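Long-range contacts in catechol 1,2 dioxygenase (Acinetobacter radioresistens, PDB 2XSU), which probably catalyses the intradiol, iron(III)-dependent ring opening of catechol by dioxygen to cis,cis-muconate, working as a homodimer: residues G121-D126 and K190-T196; I151-E157 and R181-V187. The protein carries 1 engineered substitution. All coordinates share one frame; numbering follows the deposited sequence.

Contact 1 (G121-D126 and K190-T196); sequences GFARMD and KYVALTT
F122 lays its ring along V192 and L194, the three sharing one face of a short parallel strand pair. With CG anti to the backbone N (chi1 176°), the ring crosses the valine obliquely, CD1 meeting V192 CG1 at 3.7 Å, and continues beside L194, CZ lying 3.8 Å from L194 CB. R124 follows on the same face. Its chain is extended from CG to NE, so that CD passes L194 CD2 at 3.9 Å and the guanidinium reaches D126. That grip is side-on: NE goes to D126 OD1 and NH2 to OD2, the latter 2.9 Å long and nearly straight at 173°. Both acceptors lie near the guanidinium plane, but the carboxylate is tilted against it: NE meets OD1 from well above the carboxylate plane, and NH2 meets OD2 on its syn side, also out of plane. A water donates to both D126 OD1 and T195 O, linking the carboxylate to the backbone of the partner strand. Toward A193 the packing is mostly apolar: M125 SD rests 3.9 Å from A193 CB, while M125 CB lies 3.4 Å from T195 OG1, a hydroxyl hydrogen-bonded to H160. The backbones run in parallel register through four hydrogen bonds, ending with M125 N to L194 O at 2.8 Å. I183 packs on A123 and A193 from strand 180-184. The chemistry divides: the outer face carries aromatic and aliphatic groups and an ion pair whose two bonds fix the D126 carboxylate against the end of R124; the inner face is buried, the M125 side chain about 11 Å from the iron.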
# COMPACT_ATOMS: atom_id res chain seq x y z
N GLY A 121 15.84 -31.67 21.32
CA GLY A 121 17.12 -32.14 20.80
C GLY A 121 17.20 -32.56 19.34
O GLY A 121 18.24 -32.36 18.68
N PHE A 122 16.11 -33.12 18.83
CA PHE A 122 16.06 -33.66 17.47
C PHE A 122 14.69 -33.47 16.84
O PHE A 122 13.66 -33.64 17.52
CB PHE A 122 16.39 -35.17 17.48
CG PHE A 122 16.27 -35.83 16.14
CD1 PHE A 122 17.37 -35.95 15.30
CD2 PHE A 122 15.03 -36.32 15.71
CE1 PHE A 122 17.24 -36.54 14.02
CE2 PHE A 122 14.89 -36.91 14.46
CZ PHE A 122 15.99 -37.01 13.60
N ALA A 123 14.64 -33.13 15.55
CA ALA A 123 13.38 -33.15 14.81
C ALA A 123 13.63 -33.58 13.39
O ALA A 123 14.65 -33.17 12.80
CB ALA A 123 12.74 -31.79 14.78
N ARG A 124 12.73 -34.36 12.84
CA ARG A 124 12.71 -34.55 11.39
C ARG A 124 11.73 -33.53 10.82
O ARG A 124 10.59 -33.47 11.21
CB ARG A 124 12.33 -35.98 10.96
CG ARG A 124 12.25 -36.07 9.45
CD ARG A 124 12.22 -37.49 8.91
NE ARG A 124 12.14 -37.45 7.46
CZ ARG A 124 12.11 -38.53 6.68
NH1 ARG A 124 12.15 -39.76 7.21
NH2 ARG A 124 12.00 -38.38 5.37
N MET A 125 12.22 -32.68 9.90
CA MET A 125 11.43 -31.55 9.36
C MET A 125 10.54 -31.89 8.17
O MET A 125 9.54 -31.20 7.93
CB MET A 125 12.39 -30.44 8.95
CG MET A 125 13.24 -29.88 10.10
SD MET A 125 14.26 -28.48 9.54
CE MET A 125 12.96 -27.31 9.13
N ASP A 126 10.90 -32.92 7.38
CA ASP A 126 10.14 -33.22 6.17
C ASP A 126 9.23 -34.43 6.33
O ASP A 126 9.47 -35.27 7.20
CB ASP A 126 11.09 -33.50 4.99
CG ASP A 126 11.88 -34.79 5.16
OD1 ASP A 126 12.72 -34.87 6.07
OD2 ASP A 126 11.66 -35.72 4.34
N LYS A 190 22.79 -28.99 22.25
CA LYS A 190 22.73 -29.43 20.85
C LYS A 190 21.33 -29.48 20.27
O LYS A 190 20.35 -29.79 20.96
CB LYS A 190 23.35 -30.83 20.70
CG LYS A 190 24.89 -30.90 20.81
CD LYS A 190 25.62 -30.47 19.49
CE LYS A 190 25.03 -31.06 18.18
NZ LYS A 190 25.19 -32.55 18.05
N TYR A 191 21.22 -29.12 18.98
CA TYR A 191 20.06 -29.43 18.16
C TYR A 191 20.49 -30.22 16.91
O TYR A 191 21.59 -30.05 16.39
CB TYR A 191 19.27 -28.16 17.78
CG TYR A 191 19.95 -27.36 16.67
CD1 TYR A 191 19.54 -27.52 15.34
CD2 TYR A 191 20.99 -26.49 16.96
CE1 TYR A 191 20.21 -26.82 14.28
CE2 TYR A 191 21.65 -25.76 15.92
CZ TYR A 191 21.23 -25.94 14.60
OH TYR A 191 21.87 -25.25 13.59
N VAL A 192 19.60 -31.08 16.43
CA VAL A 192 19.79 -31.79 15.18
C VAL A 192 18.48 -31.77 14.41
O VAL A 192 17.42 -32.13 14.94
CB VAL A 192 20.19 -33.29 15.42
CG1 VAL A 192 20.36 -34.05 14.10
CG2 VAL A 192 21.43 -33.40 16.27
N ALA A 193 18.56 -31.32 13.16
CA ALA A 193 17.46 -31.40 12.25
C ALA A 193 17.77 -32.34 11.09
O ALA A 193 18.76 -32.17 10.38
CB ALA A 193 17.09 -30.01 11.71
N LEU A 194 16.90 -33.31 10.88
CA LEU A 194 16.93 -34.17 9.69
C LEU A 194 15.90 -33.65 8.69
O LEU A 194 14.70 -33.56 8.97
CB LEU A 194 16.66 -35.65 10.08
CG LEU A 194 16.49 -36.65 8.91
CD1 LEU A 194 17.73 -36.73 8.01
CD2 LEU A 194 16.09 -38.05 9.46
N THR A 195 16.38 -33.25 7.51
CA THR A 195 15.50 -32.56 6.56
C THR A 195 15.93 -32.84 5.12
O THR A 195 16.55 -33.89 4.84
CB THR A 195 15.45 -31.03 6.92
OG1 THR A 195 14.41 -30.39 6.18
CG2 THR A 195 16.79 -30.33 6.71
N THR A 196 15.57 -31.92 4.22
CA THR A 196 15.95 -32.01 2.80
C THR A 196 16.63 -30.72 2.38
O THR A 196 16.46 -29.68 3.04
CB THR A 196 14.75 -32.30 1.89
OG1 THR A 196 13.69 -31.35 2.13
CG2 THR A 196 14.23 -33.71 2.16
O HOH W 1 15.09 -36.28 5.42

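Contact 2 (I151-E157 and R181-V187)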
# COMPACT_ATOMS: atom_id res chain seq x y z
N ILE A 151 24.04 -23.67 26.23
CA ILE A 151 22.72 -23.25 26.69
C ILE A 151 21.73 -24.39 26.44
O ILE A 151 21.43 -24.73 25.27
CB ILE A 151 22.22 -21.96 25.98
CG1 ILE A 151 23.20 -20.81 26.20
CG2 ILE A 151 20.83 -21.58 26.46
CD1 ILE A 151 22.91 -19.53 25.33
N GLU A 152 21.23 -24.99 27.52
CA GLU A 152 20.19 -26.02 27.45
C GLU A 152 18.80 -25.39 27.43
O GLU A 152 18.54 -24.44 28.18
CB GLU A 152 20.30 -27.01 28.63
CG GLU A 152 19.17 -28.08 28.67
CD GLU A 152 19.25 -29.04 29.88
OE1 GLU A 152 19.88 -28.68 30.90
OE2 GLU A 152 18.67 -30.16 29.81
N GLY A 153 17.89 -25.90 26.58
CA GLY A 153 16.52 -25.43 26.52
C GLY A 153 16.28 -24.19 25.66
O GLY A 153 15.19 -23.63 25.66
N ALA A 154 17.30 -23.80 24.90
CA ALA A 154 17.14 -22.74 23.91
C ALA A 154 16.17 -23.19 22.83
O ALA A 154 16.19 -24.36 22.41
CB ALA A 154 18.48 -22.37 23.30
N LYS A 155 15.30 -22.28 22.39
CA LYS A 155 14.28 -22.57 21.38
C LYS A 155 14.83 -22.26 19.98
O LYS A 155 15.02 -21.09 19.65
CB LYS A 155 13.07 -21.71 21.69
CG LYS A 155 11.84 -22.06 20.95
CD LYS A 155 10.65 -21.31 21.56
CE LYS A 155 9.41 -21.44 20.70
NZ LYS A 155 8.19 -20.86 21.36
N VAL A 156 15.08 -23.30 19.19
CA VAL A 156 15.64 -23.14 17.83
C VAL A 156 14.50 -23.36 16.85
O VAL A 156 14.02 -24.50 16.69
CB VAL A 156 16.80 -24.13 17.57
CG1 VAL A 156 17.35 -23.95 16.12
CG2 VAL A 156 17.91 -23.92 18.61
N GLU A 157 14.03 -22.28 16.21
CA GLU A 157 12.93 -22.38 15.27
C GLU A 157 13.48 -22.30 13.88
O GLU A 157 14.18 -21.35 13.57
CB GLU A 157 11.92 -21.25 15.49
CG GLU A 157 11.33 -21.25 16.89
CD GLU A 157 10.25 -20.19 17.01
OE1 GLU A 157 9.20 -20.33 16.35
OE2 GLU A 157 10.46 -19.23 17.82
N ARG A 181 9.87 -26.47 12.07
CA ARG A 181 9.99 -27.14 13.38
C ARG A 181 10.55 -26.21 14.44
O ARG A 181 11.34 -25.28 14.15
CB ARG A 181 10.87 -28.38 13.30
CG ARG A 181 10.36 -29.52 12.41
CD ARG A 181 9.07 -30.16 12.96
NE ARG A 181 8.74 -31.33 12.12
CZ ARG A 181 7.97 -31.30 11.05
NH1 ARG A 181 7.39 -30.17 10.66
NH2 ARG A 181 7.75 -32.43 10.34
N THR A 182 10.21 -26.51 15.70
CA THR A 182 10.86 -25.90 16.84
C THR A 182 11.58 -27.02 17.56
O THR A 182 10.95 -28.04 17.92
CB THR A 182 9.83 -25.27 17.80
OG1 THR A 182 9.16 -24.21 17.12
CG2 THR A 182 10.50 -24.74 19.08
N ILE A 183 12.87 -26.82 17.79
CA ILE A 183 13.74 -27.80 18.48
C ILE A 183 14.31 -27.15 19.74
O ILE A 183 14.96 -26.11 19.68
CB ILE A 183 14.92 -28.30 17.60
CG1 ILE A 183 14.45 -28.80 16.24
CG2 ILE A 183 15.68 -29.43 18.33
CD1 ILE A 183 15.60 -29.03 15.23
N LEU A 184 14.10 -27.77 20.91
CA LEU A 184 14.70 -27.23 22.13
C LEU A 184 16.06 -27.87 22.32
O LEU A 184 16.18 -29.09 22.24
CB LEU A 184 13.81 -27.49 23.38
CG LEU A 184 12.37 -27.01 23.29
CD1 LEU A 184 11.53 -27.49 24.52
CD2 LEU A 184 12.31 -25.49 23.14
N THR A 185 17.09 -27.07 22.57
CA THR A 185 18.44 -27.65 22.70
C THR A 185 18.49 -28.60 23.91
O THR A 185 17.81 -28.37 24.93
CB THR A 185 19.56 -26.62 22.82
OG1 THR A 185 19.29 -25.75 23.92
CG2 THR A 185 19.66 -25.75 21.51
N ASP A 186 19.26 -29.66 23.77
CA ASP A 186 19.32 -30.70 24.80
C ASP A 186 20.33 -30.33 25.89
O ASP A 186 20.84 -29.21 25.94
CB ASP A 186 19.63 -32.07 24.16
CG ASP A 186 21.01 -32.14 23.50
OD1 ASP A 186 21.94 -31.39 23.87
OD2 ASP A 186 21.18 -33.00 22.61
N VAL A 187 20.60 -31.29 26.78
CA VAL A 187 21.52 -31.08 27.89
C VAL A 187 22.96 -30.69 27.48
O VAL A 187 23.71 -30.11 28.28
CB VAL A 187 21.53 -32.32 28.85
CG1 VAL A 187 22.20 -33.50 28.20
CG2 VAL A 187 22.22 -31.96 30.16
O HOH W 2 22.84 -28.74 30.71
O HOH W 3 8.94 -22.69 14.90
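T185 OG1 sits in the bend of 151-154, giving its proton to I151 O at 2.7 Å and taking the N-H of A154 at 3.0 Å. The hydroxyl is held there by a chi1 of 56°, which sets OG1 between the backbone N and the carbonyl carbon and turns CG2 toward V156; the two methyls, T185 CG2 and V156 CG2, meet at 3.8 Å with their side chains crossing at about a right angle. The backbone of T185 pairs as well: its N binds A154 O in the carbonyl plane, while G153 N reaches T185 O from above the T185 carbonyl plane. Past this bend the segments become antiparallel neighbours, V156 and I183 forming the hydrogen-bonded pair, with I183 N to V156 O nearly straight at 172°. On one face K155 runs its extended chain over T182, CG to CG2 3.5 Å, and L184 CD2 lies against K155 CA. E157 stands alongside T182, both pointing the same way, and a water joins E157 OE1 to T182 OG1. Strands 155-159 and 180-184 belong to the mixed beta-sheet core of the intradiol dioxygenase domain, whose strand 221-231 supplies the iron ligands H225 and H227 and pairs with the far edge of 155-159. E152 runs its extended chain past D186 O, CG at 3.4 Å, and brings OE2 3.6 Å from V187 CA; a second water links OE1 to V187 O. Further out, Y112 bonds E157 OE1, and V143 of strand 136-145 packs on A154, V156 and T185. D186 OD1 receives the N-H groups of N188 and K190 as the chain turns into 190-196.

Following the chain, 121-126 comes first and is joined 64 residues later by 190-196, closing the larger loop as contact 1. Within that loop, strand 136-145 passes before 151-157 and 181-187 meet as contact 2, which is therefore wholly enclosed by the first; the two do not cross. Strand 180-184 turns directly into 190-196, so the second halves of both contacts are consecutive strands. They also touch in space: G121 N probably bonds L184 O at 2.8 Å, and I183 CD1 packs on V192 O. Together they tie 118-124, which borders first 180-184 and then 190-196, to 155-159 and, beyond it, to strand 221-231 with its iron-binding histidines.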